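Tailspike protein (Acinetobacter phage vB_ApiP_P1, PDB 6E1R) probably binds and cleaves the surface polysaccharide of its Acinetobacter host, working as the trimeric, beta-helical hydrolase of the phage tail. Local coordinates at residues F222-S227 with I257-T262; G306-N311 with I337-P342; A250-N255 with H277-D282. One frame throughout, in Å; residues are numbered along the deposited sequence.

Interaction 1: residues F222-S227 with I257-T262; sequences FGTYMS and IFRKGT
Phe222 and Phe258 form a single parallel bridge between successive coils, CA of Phe222 lying 4.9 Å from CA of Phe258, beyond which the two chains diverge. Phe222 spends both of its backbone polar groups on the residues flanking its partner: its N donates to Ile257 O at 2.9 Å, and its O accepts the straighter bond from Arg259 N at 3.1 Å. The pair illustrates a principle of the parallel beta-helix, in which one coil sets like side chains against those of the next. Both benzyl groups leave with CG opposite the carbonyl carbon and, with the rings also turned alike about CB-CG, the parallel backbones leave the planes 7° apart. The rings are nevertheless slid apart and barely overlap. What meets is Phe258 CE2 over one face of the Phe222 ring, 3.5 Å from its CD1, while the carbonyl oxygen of Ile257 sits at the edge of that ring. Farther on, the extended arm of Arg259 runs obliquely past Thr224, and its NH1 gives a weak hydrogen bond to Thr224 OG1, 3.3 Å away at the edge of the guanidinium. Thr224 CG2 also touches NH1 at 3.6 Å. The firmer partners lie outside: Asp221 for the threonine hydroxyl, and Glu284, which forms a salt bridge with Arg259. The phenylalanine pile extends to Phe200, stacked on Phe222, and on the side of strand 235-239 Ala236 packs against both Phe222 and Phe258. Strand 257-259 is thus held between strands 221-222 and 281-284, and Gln192 of the second subunit packs on Ile257 and Arg259.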
loop_
_atom_site.group_PDB
_atom_site.type_symbol
_atom_site.label_atom_id
_atom_site.label_comp_id
_atom_site.label_asym_id
_atom_site.label_seq_id
_atom_site.Cartn_x
_atom_site.Cartn_y
_atom_site.Cartn_z
ATOM N N PHE A 222 16.221 8.270 -12.527
ATOM C CA PHE A 222 16.261 8.060 -13.971
ATOM C C PHE A 222 16.089 9.408 -14.665
ATOM O O PHE A 222 14.972 9.924 -14.768
ATOM C CB PHE A 222 15.181 7.078 -14.417
ATOM C CG PHE A 222 15.389 5.673 -13.927
ATOM C CD1 PHE A 222 14.970 5.294 -12.662
ATOM C CD2 PHE A 222 15.991 4.727 -14.738
ATOM C CE1 PHE A 222 15.152 4.001 -12.214
ATOM C CE2 PHE A 222 16.178 3.431 -14.295
ATOM C CZ PHE A 222 15.758 3.067 -13.031
ATOM N N GLY A 223 17.197 9.976 -15.132
ATOM C CA GLY A 223 17.167 11.109 -16.034
ATOM C C GLY A 223 17.069 12.482 -15.407
ATOM O O GLY A 223 16.823 13.452 -16.133
ATOM N N THR A 224 17.269 12.610 -14.094
ATOM C CA THR A 224 17.248 13.940 -13.490
ATOM C C THR A 224 18.488 14.727 -13.888
ATOM O O THR A 224 18.397 15.889 -14.301
ATOM C CB THR A 224 17.140 13.841 -11.969
ATOM O OG1 THR A 224 15.963 13.102 -11.618
ATOM C CG2 THR A 224 17.057 15.229 -11.350
ATOM N N TYR A 225 19.658 14.106 -13.773
ATOM C CA TYR A 225 20.926 14.743 -14.081
ATOM C C TYR A 225 21.407 14.300 -15.457
ATOM O O TYR A 225 21.117 13.190 -15.910
ATOM C CB TYR A 225 21.976 14.409 -13.019
ATOM C CG TYR A 225 21.539 14.756 -11.616
ATOM C CD1 TYR A 225 21.735 16.033 -11.103
ATOM C CD2 TYR A 225 20.920 13.813 -10.805
ATOM C CE1 TYR A 225 21.333 16.358 -9.820
ATOM C CE2 TYR A 225 20.513 14.129 -9.523
ATOM C CZ TYR A 225 20.723 15.402 -9.035
ATOM O OH TYR A 225 20.322 15.721 -7.758
HETATM N N MSE A 226 22.143 15.185 -16.119
HETATM C CA MSE A 226 22.599 14.931 -17.481
HETATM C C MSE A 226 24.033 15.415 -17.675
HETATM O O MSE A 226 24.285 16.619 -17.727
HETATM C CB MSE A 226 21.666 15.614 -18.482
HETATM C CG MSE A 226 21.793 15.112 -19.909
HETATM SE SE MSE A 226 20.895 16.293 -21.175
HETATM C CE MSE A 226 19.656 15.028 -21.968
ATOM N N SER A 227 24.970 14.471 -17.784
ATOM C CA SER A 227 26.378 14.842 -17.907
ATOM C C SER A 227 26.666 15.461 -19.270
ATOM O O SER A 227 27.337 16.495 -19.363
ATOM C CB SER A 227 27.264 13.620 -17.667
ATOM O OG SER A 227 27.113 12.668 -18.705
ATOM N N ILE A 257 12.577 8.112 -8.984
ATOM C CA ILE A 257 12.276 9.364 -9.666
ATOM C C ILE A 257 12.510 9.178 -11.158
ATOM O O ILE A 257 13.557 8.664 -11.567
ATOM C CB ILE A 257 13.125 10.530 -9.126
ATOM C CG1 ILE A 257 12.890 10.712 -7.626
ATOM C CG2 ILE A 257 12.801 11.813 -9.872
ATOM C CD1 ILE A 257 13.911 11.600 -6.951
ATOM N N PHE A 258 11.539 9.602 -11.966
ATOM C CA PHE A 258 11.618 9.524 -13.423
ATOM C C PHE A 258 11.354 10.914 -13.987
ATOM O O PHE A 258 10.211 11.380 -13.976
ATOM C CB PHE A 258 10.614 8.515 -13.979
ATOM C CG PHE A 258 10.778 7.124 -13.433
ATOM C CD1 PHE A 258 10.206 6.766 -12.223
ATOM C CD2 PHE A 258 11.491 6.169 -14.139
ATOM C CE1 PHE A 258 10.352 5.485 -11.721
ATOM C CE2 PHE A 258 11.640 4.886 -13.643
ATOM C CZ PHE A 258 11.069 4.544 -12.433
ATOM N N ARG A 259 12.406 11.576 -14.470
ATOM C CA ARG A 259 12.314 12.936 -14.982
ATOM C C ARG A 259 12.919 13.028 -16.375
ATOM O O ARG A 259 13.848 12.292 -16.719
ATOM C CB ARG A 259 13.022 13.951 -14.069
ATOM C CG ARG A 259 12.356 14.189 -12.730
ATOM C CD ARG A 259 13.011 15.379 -12.049
ATOM N NE ARG A 259 12.369 15.720 -10.786
ATOM C CZ ARG A 259 12.865 15.423 -9.591
ATOM N NH1 ARG A 259 14.025 14.790 -9.488
ATOM N NH2 ARG A 259 12.205 15.773 -8.496
ATOM N N LYS A 260 12.363 13.942 -17.176
ATOM C CA LYS A 260 12.970 14.404 -18.427
ATOM C C LYS A 260 13.109 13.281 -19.453
ATOM O O LYS A 260 14.139 13.151 -20.114
ATOM C CB LYS A 260 14.334 15.047 -18.169
ATOM C CG LYS A 260 14.332 16.210 -17.199
ATOM C CD LYS A 260 13.527 17.380 -17.721
ATOM C CE LYS A 260 13.476 18.496 -16.682
ATOM N NZ LYS A 260 14.841 19.026 -16.362
ATOM N N GLY A 261 12.070 12.461 -19.597
ATOM C CA GLY A 261 12.061 11.481 -20.666
ATOM C C GLY A 261 11.752 12.125 -22.004
ATOM O O GLY A 261 11.034 13.118 -22.087
ATOM N N THR A 262 12.304 11.547 -23.074
ATOM C CA THR A 262 12.123 12.118 -24.404
ATOM C C THR A 262 11.782 11.094 -25.477
ATOM O O THR A 262 11.616 11.481 -26.639
ATOM C CB THR A 262 13.381 12.894 -24.837
ATOM O OG1 THR A 262 14.553 12.147 -24.488
ATOM C CG2 THR A 262 13.432 14.256 -24.160
#

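Interaction 2: residues G306-N311 with I337-P342; sequences GYIEAN and IHMNRP
Tyr307 and His338 lie on adjacent coils of a parallel beta-helix, where strand 306-309 runs alongside the end of strand 331-338 and into the turn that follows. His338 N donates to Gly306 O at 2.9 Å, and Ile308 N to His338 O at 3.0 Å. Past the strand pairing the two turns stay joined through Ala310 N to Asn340 O and Asn311 N to Arg341 O. The His338 ring is carried across Tyr307, CG trans to the backbone N (chi1 -172°), which brings His338 CG to 3.7 Å from Tyr307 CE2, the planes inclined obliquely at 49°. Glu309 presents OE1 to the edge of the imidazole, 3.3 Å from His338 CD2, its carboxylate almost upright to the ring (83°). On the other side of the strand Ile308 meets three apolar groups of the next coil: its CG1 touches Ile337 CG2 at 3.8 Å, its CD1 the selenomethionine methyl CE of Met339 at 3.7 Å, and its CG2 rests on Pro342 CB. Asn311 ND2, with its acceptor in the amide plane, binds Pro342 O at 3.2 Å, while its OD1 accepts from Asn286 N one coil back. The chemistry is divided accordingly: Ile308 gathers the hydrocarbon, whereas Tyr307 and His338 turn polar ends to Thr274 and Ser299 of the second subunit, and the Asn311 amide links three successive turns.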
loop_
_atom_site.group_PDB
_atom_site.type_symbol
_atom_site.label_atom_id
_atom_site.label_comp_id
_atom_site.label_asym_id
_atom_site.label_seq_id
_atom_site.Cartn_x
_atom_site.Cartn_y
_atom_site.Cartn_z
ATOM N N GLY A 306 2.751 9.048 -4.299
ATOM C CA GLY A 306 3.750 9.578 -5.198
ATOM C C GLY A 306 3.200 10.718 -6.026
ATOM O O GLY A 306 2.142 11.281 -5.724
ATOM N N TYR A 307 3.930 11.054 -7.091
ATOM C CA TYR A 307 3.592 12.168 -7.965
ATOM C C TYR A 307 3.575 11.712 -9.416
ATOM O O TYR A 307 4.448 10.954 -9.849
ATOM C CB TYR A 307 4.588 13.328 -7.826
ATOM C CG TYR A 307 4.597 14.000 -6.476
ATOM C CD1 TYR A 307 5.233 13.412 -5.393
ATOM C CD2 TYR A 307 3.994 15.238 -6.290
ATOM C CE1 TYR A 307 5.252 14.024 -4.162
ATOM C CE2 TYR A 307 4.010 15.860 -5.059
ATOM C CZ TYR A 307 4.642 15.248 -3.997
ATOM O OH TYR A 307 4.660 15.860 -2.766
ATOM N N ILE A 308 2.574 12.178 -10.158
ATOM C CA ILE A 308 2.565 12.089 -11.615
ATOM C C ILE A 308 2.108 13.446 -12.131
ATOM O O ILE A 308 0.904 13.709 -12.230
ATOM C CB ILE A 308 1.654 10.958 -12.128
ATOM C CG1 ILE A 308 2.044 9.615 -11.506
ATOM C CG2 ILE A 308 1.724 10.868 -13.645
ATOM C CD1 ILE A 308 1.187 8.456 -11.960
ATOM N N GLU A 309 3.057 14.326 -12.439
ATOM C CA GLU A 309 2.723 15.711 -12.737
ATOM C C GLU A 309 3.700 16.267 -13.763
ATOM O O GLU A 309 4.658 15.604 -14.163
ATOM C CB GLU A 309 2.723 16.563 -11.462
ATOM C CG GLU A 309 4.038 16.573 -10.705
ATOM C CD GLU A 309 3.997 17.477 -9.487
ATOM O OE1 GLU A 309 2.889 17.912 -9.106
ATOM O OE2 GLU A 309 5.070 17.754 -8.910
ATOM N N ALA A 310 3.420 17.494 -14.207
ATOM C CA ALA A 310 4.327 18.270 -15.056
ATOM C C ALA A 310 4.680 17.541 -16.350
ATOM O O ALA A 310 5.796 17.666 -16.860
ATOM C CB ALA A 310 5.598 18.654 -14.296
ATOM N N ASN A 311 3.734 16.781 -16.900
ATOM C CA ASN A 311 3.948 16.104 -18.175
ATOM C C ASN A 311 2.998 16.674 -19.220
ATOM O O ASN A 311 2.145 15.959 -19.757
ATOM C CB ASN A 311 3.756 14.597 -18.016
ATOM C CG ASN A 311 4.591 14.022 -16.888
ATOM O OD1 ASN A 311 5.799 14.243 -16.822
ATOM N ND2 ASN A 311 3.944 13.297 -15.983
ATOM N N ILE A 337 -2.339 9.674 -5.287
ATOM C CA ILE A 337 -1.306 10.216 -6.163
ATOM C C ILE A 337 -1.547 11.707 -6.341
ATOM O O ILE A 337 -2.680 12.137 -6.592
ATOM C CB ILE A 337 -1.294 9.496 -7.522
ATOM C CG1 ILE A 337 -1.298 7.980 -7.318
ATOM C CG2 ILE A 337 -0.086 9.918 -8.341
ATOM C CD1 ILE A 337 -0.132 7.475 -6.500
ATOM N N HIS A 338 -0.483 12.498 -6.217
ATOM C CA HIS A 338 -0.556 13.929 -6.490
ATOM C C HIS A 338 -0.378 14.132 -7.990
ATOM O O HIS A 338 0.699 13.870 -8.535
ATOM C CB HIS A 338 0.507 14.681 -5.695
ATOM C CG HIS A 338 0.376 16.170 -5.769
ATOM N ND1 HIS A 338 -0.285 16.904 -4.809
ATOM C CD2 HIS A 338 0.810 17.060 -6.691
ATOM C CE1 HIS A 338 -0.247 18.185 -5.131
ATOM N NE2 HIS A 338 0.411 18.307 -6.270
HETATM N N MSE A 339 -1.430 14.591 -8.662
HETATM C CA MSE A 339 -1.416 14.678 -10.120
HETATM C C MSE A 339 -1.748 16.071 -10.645
HETATM O O MSE A 339 -2.869 16.326 -11.083
HETATM C CB MSE A 339 -2.389 13.658 -10.712
HETATM C CG MSE A 339 -2.033 12.217 -10.391
HETATM SE SE MSE A 339 -3.357 10.946 -11.040
HETATM C CE MSE A 339 -2.228 9.920 -12.253
ATOM N N ASN A 340 -0.761 16.962 -10.610
ATOM C CA ASN A 340 -0.894 18.316 -11.149
ATOM C C ASN A 340 -0.503 18.277 -12.623
ATOM O O ASN A 340 0.681 18.337 -12.962
ATOM C CB ASN A 340 -0.026 19.291 -10.363
ATOM C CG ASN A 340 -0.262 20.732 -10.762
ATOM O OD1 ASN A 340 -1.231 21.046 -11.452
ATOM N ND2 ASN A 340 0.627 21.618 -10.328
ATOM N N ARG A 341 -1.505 18.180 -13.506
ATOM C CA ARG A 341 -1.272 18.042 -14.943
ATOM C C ARG A 341 -0.444 16.804 -15.260
ATOM O O ARG A 341 0.708 16.920 -15.699
ATOM C CB ARG A 341 -0.606 19.288 -15.534
ATOM C CG ARG A 341 -1.376 20.581 -15.349
ATOM C CD ARG A 341 -0.557 21.761 -15.843
ATOM N NE ARG A 341 -1.371 22.712 -16.596
ATOM C CZ ARG A 341 -1.992 23.769 -16.083
ATOM N NH1 ARG A 341 -1.918 24.031 -14.786
ATOM N NH2 ARG A 341 -2.700 24.561 -16.879
ATOM N N PRO A 342 -0.995 15.603 -15.064
ATOM C CA PRO A 342 -0.201 14.388 -15.304
ATOM C C PRO A 342 0.010 14.076 -16.774
ATOM O O PRO A 342 0.963 13.359 -17.101
ATOM C CB PRO A 342 -1.027 13.294 -14.619
ATOM C CG PRO A 342 -2.430 13.790 -14.708
ATOM C CD PRO A 342 -2.354 15.291 -14.588
#

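Interaction 3: residues A250-N255 with H277-D282; sequences ANTFYN and HFFACD
Phe253 and Phe278 run side by side on neighbouring coils of a parallel beta-helix, and on the opposite face of the same strand pair Tyr254 and Phe279 do likewise. In the first pair the planes are 11° apart and the centroids 4.8 Å, yet the rings are so displaced that they hardly overlap: Phe278 CE2 sits over one face of Phe253, 3.4 Å from its CD1, and His277 O lies at the edge of the Phe253 ring. The second pair is also near parallel and slid apart, its planes at 8°, but its closest atoms, Tyr254 CE1 and Phe279 CD1 (3.8 Å), meet obliquely. Thr252 adds a methyl to this side, its CG2 placed trans to the backbone N and meeting the edge of the Phe279 ring at CE1, 3.6 Å away. Backbone bonds hold the strands in register, among them Phe279 N to Phe253 O at 2.7 Å and Asn255 N to Phe279 O at 2.9 Å. Both chains turn a corner here: Asn255 and Ala280 have positive phi and sit next to each other, Asn255 OD1 being 3.6 Å from Ala280 CB. Phe217 stacks on Phe253, and the ring of Phe303 meets that of Phe278. The Tyr254 face, by contrast, looks onto the other chains of the trimer: Thr252 OG1 is hydrogen-bonded to Asn255 of the third subunit, while Asn255 OD1 bonds Thr252 of the second, an exchange that links the three chains. Where the chain straightens beyond the corner, Cys281 SG comes to 3.6 Å from Phe253 CB and also lies at the edge of the Phe278 ring.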
loop_
_atom_site.group_PDB
_atom_site.type_symbol
_atom_site.label_atom_id
_atom_site.label_comp_id
_atom_site.label_asym_id
_atom_site.label_seq_id
_atom_site.Cartn_x
_atom_site.Cartn_y
_atom_site.Cartn_z
ATOM N N ALA A 250 7.468 -9.048 -11.590
ATOM C CA ALA A 250 7.822 -8.815 -10.186
ATOM C C ALA A 250 8.895 -7.734 -10.029
ATOM O O ALA A 250 9.952 -7.952 -9.437
ATOM C CB ALA A 250 8.266 -10.121 -9.521
ATOM N N ASN A 251 8.602 -6.551 -10.557
ATOM C CA ASN A 251 9.518 -5.417 -10.483
ATOM C C ASN A 251 8.845 -4.293 -9.704
ATOM O O ASN A 251 7.843 -3.731 -10.157
ATOM C CB ASN A 251 9.930 -4.975 -11.885
ATOM C CG ASN A 251 10.684 -6.061 -12.631
ATOM O OD1 ASN A 251 11.535 -6.745 -12.060
ATOM N ND2 ASN A 251 10.356 -6.244 -13.902
ATOM N N THR A 252 9.401 -3.967 -8.538
ATOM C CA THR A 252 8.831 -2.981 -7.630
ATOM C C THR A 252 9.771 -1.795 -7.478
ATOM O O THR A 252 10.996 -1.958 -7.430
ATOM C CB THR A 252 8.544 -3.593 -6.252
ATOM O OG1 THR A 252 8.237 -4.985 -6.396
ATOM C CG2 THR A 252 7.389 -2.878 -5.573
ATOM N N PHE A 253 9.189 -0.601 -7.397
ATOM C CA PHE A 253 9.936 0.649 -7.332
ATOM C C PHE A 253 9.515 1.413 -6.085
ATOM O O PHE A 253 8.326 1.697 -5.899
ATOM C CB PHE A 253 9.698 1.490 -8.587
ATOM C CG PHE A 253 10.079 0.793 -9.862
ATOM C CD1 PHE A 253 9.234 -0.144 -10.440
ATOM C CD2 PHE A 253 11.282 1.073 -10.482
ATOM C CE1 PHE A 253 9.585 -0.786 -11.612
ATOM C CE2 PHE A 253 11.639 0.435 -11.652
ATOM C CZ PHE A 253 10.789 -0.496 -12.218
ATOM N N TYR A 254 10.488 1.748 -5.240
ATOM C CA TYR A 254 10.249 2.494 -4.010
ATOM C C TYR A 254 10.961 3.836 -4.096
ATOM O O TYR A 254 12.191 3.881 -4.207
ATOM C CB TYR A 254 10.739 1.714 -2.788
ATOM C CG TYR A 254 10.074 0.370 -2.584
ATOM C CD1 TYR A 254 9.053 0.213 -1.654
ATOM C CD2 TYR A 254 10.475 -0.743 -3.309
ATOM C CE1 TYR A 254 8.449 -1.015 -1.459
ATOM C CE2 TYR A 254 9.876 -1.973 -3.122
ATOM C CZ TYR A 254 8.864 -2.103 -2.195
ATOM O OH TYR A 254 8.266 -3.328 -2.006
ATOM N N ASN A 255 10.186 4.921 -4.054
ATOM C CA ASN A 255 10.718 6.286 -3.983
ATOM C C ASN A 255 11.635 6.617 -5.158
ATOM O O ASN A 255 12.534 7.453 -5.040
ATOM C CB ASN A 255 11.449 6.527 -2.658
ATOM C CG ASN A 255 10.619 6.131 -1.455
ATOM O OD1 ASN A 255 9.784 6.902 -0.981
ATOM N ND2 ASN A 255 10.845 4.923 -0.952
ATOM N N HIS A 277 4.830 -2.468 -9.767
ATOM C CA HIS A 277 4.187 -1.558 -8.831
ATOM C C HIS A 277 5.148 -0.446 -8.435
ATOM O O HIS A 277 6.369 -0.613 -8.482
ATOM C CB HIS A 277 3.686 -2.301 -7.587
ATOM C CG HIS A 277 2.715 -3.397 -7.894
ATOM N ND1 HIS A 277 1.522 -3.172 -8.549
ATOM C CD2 HIS A 277 2.760 -4.727 -7.643
ATOM C CE1 HIS A 277 0.875 -4.315 -8.686
ATOM N NE2 HIS A 277 1.604 -5.274 -8.144
ATOM N N PHE A 278 4.579 0.692 -8.041
ATOM C CA PHE A 278 5.335 1.913 -7.773
ATOM C C PHE A 278 4.878 2.502 -6.445
ATOM O O PHE A 278 3.765 3.029 -6.345
ATOM C CB PHE A 278 5.156 2.924 -8.907
ATOM C CG PHE A 278 5.566 2.401 -10.254
ATOM C CD1 PHE A 278 4.682 1.671 -11.032
ATOM C CD2 PHE A 278 6.837 2.644 -10.746
ATOM C CE1 PHE A 278 5.061 1.188 -12.269
ATOM C CE2 PHE A 278 7.222 2.166 -11.984
ATOM C CZ PHE A 278 6.332 1.437 -12.746
ATOM N N PHE A 279 5.736 2.419 -5.429
ATOM C CA PHE A 279 5.443 2.948 -4.100
ATOM C C PHE A 279 6.115 4.308 -3.949
ATOM O O PHE A 279 7.347 4.398 -3.918
ATOM C CB PHE A 279 5.919 1.986 -3.014
ATOM C CG PHE A 279 5.118 0.719 -2.927
ATOM C CD1 PHE A 279 5.422 -0.366 -3.731
ATOM C CD2 PHE A 279 4.061 0.613 -2.037
ATOM C CE1 PHE A 279 4.687 -1.535 -3.651
ATOM C CE2 PHE A 279 3.322 -0.553 -1.953
ATOM C CZ PHE A 279 3.637 -1.627 -2.760
ATOM N N ALA A 280 5.301 5.363 -3.855
ATOM C CA ALA A 280 5.778 6.719 -3.573
ATOM C C ALA A 280 6.804 7.188 -4.604
ATOM O O ALA A 280 7.756 7.901 -4.278
ATOM C CB ALA A 280 6.347 6.820 -2.156
ATOM N N CYS A 281 6.606 6.796 -5.858
ATOM C CA CYS A 281 7.521 7.192 -6.916
ATOM C C CYS A 281 7.154 8.573 -7.456
ATOM O O CYS A 281 6.074 9.109 -7.200
ATOM C CB CYS A 281 7.524 6.156 -8.039
ATOM S SG CYS A 281 8.208 4.556 -7.553
ATOM N N ASP A 282 8.079 9.151 -8.217
ATOM C CA ASP A 282 7.945 10.512 -8.730
ATOM C C ASP A 282 8.148 10.486 -10.239
ATOM O O ASP A 282 9.268 10.276 -10.715
ATOM C CB ASP A 282 8.954 11.440 -8.053
ATOM C CG ASP A 282 8.782 12.890 -8.456
ATOM O OD1 ASP A 282 7.751 13.228 -9.072
ATOM O OD2 ASP A 282 9.692 13.690 -8.155
#

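Overall arrangement
The three contacts sample successive coils of one beta-helix, their centres 15 to 16 Å apart. Interactions 1 and 2 do not touch, nearest atoms being about 6 Å apart; strand 281-284, which interaction 3 enters after its corner, fills the gap. On one side Phe258 N approaches Asp282 O at 2.7 Å, and on the other Tyr307 N approaches Cys281 O at 2.9 Å, both probable hydrogen bonds. Interactions 1 and 3 also interlock along the chain, strand 257-259 being the next strand after 251-254, and Phe258 packs on Phe253 there. All three reach the second subunit. The bound sodium ion lies about 9 Å from the side chain of Asn251 in interaction 3.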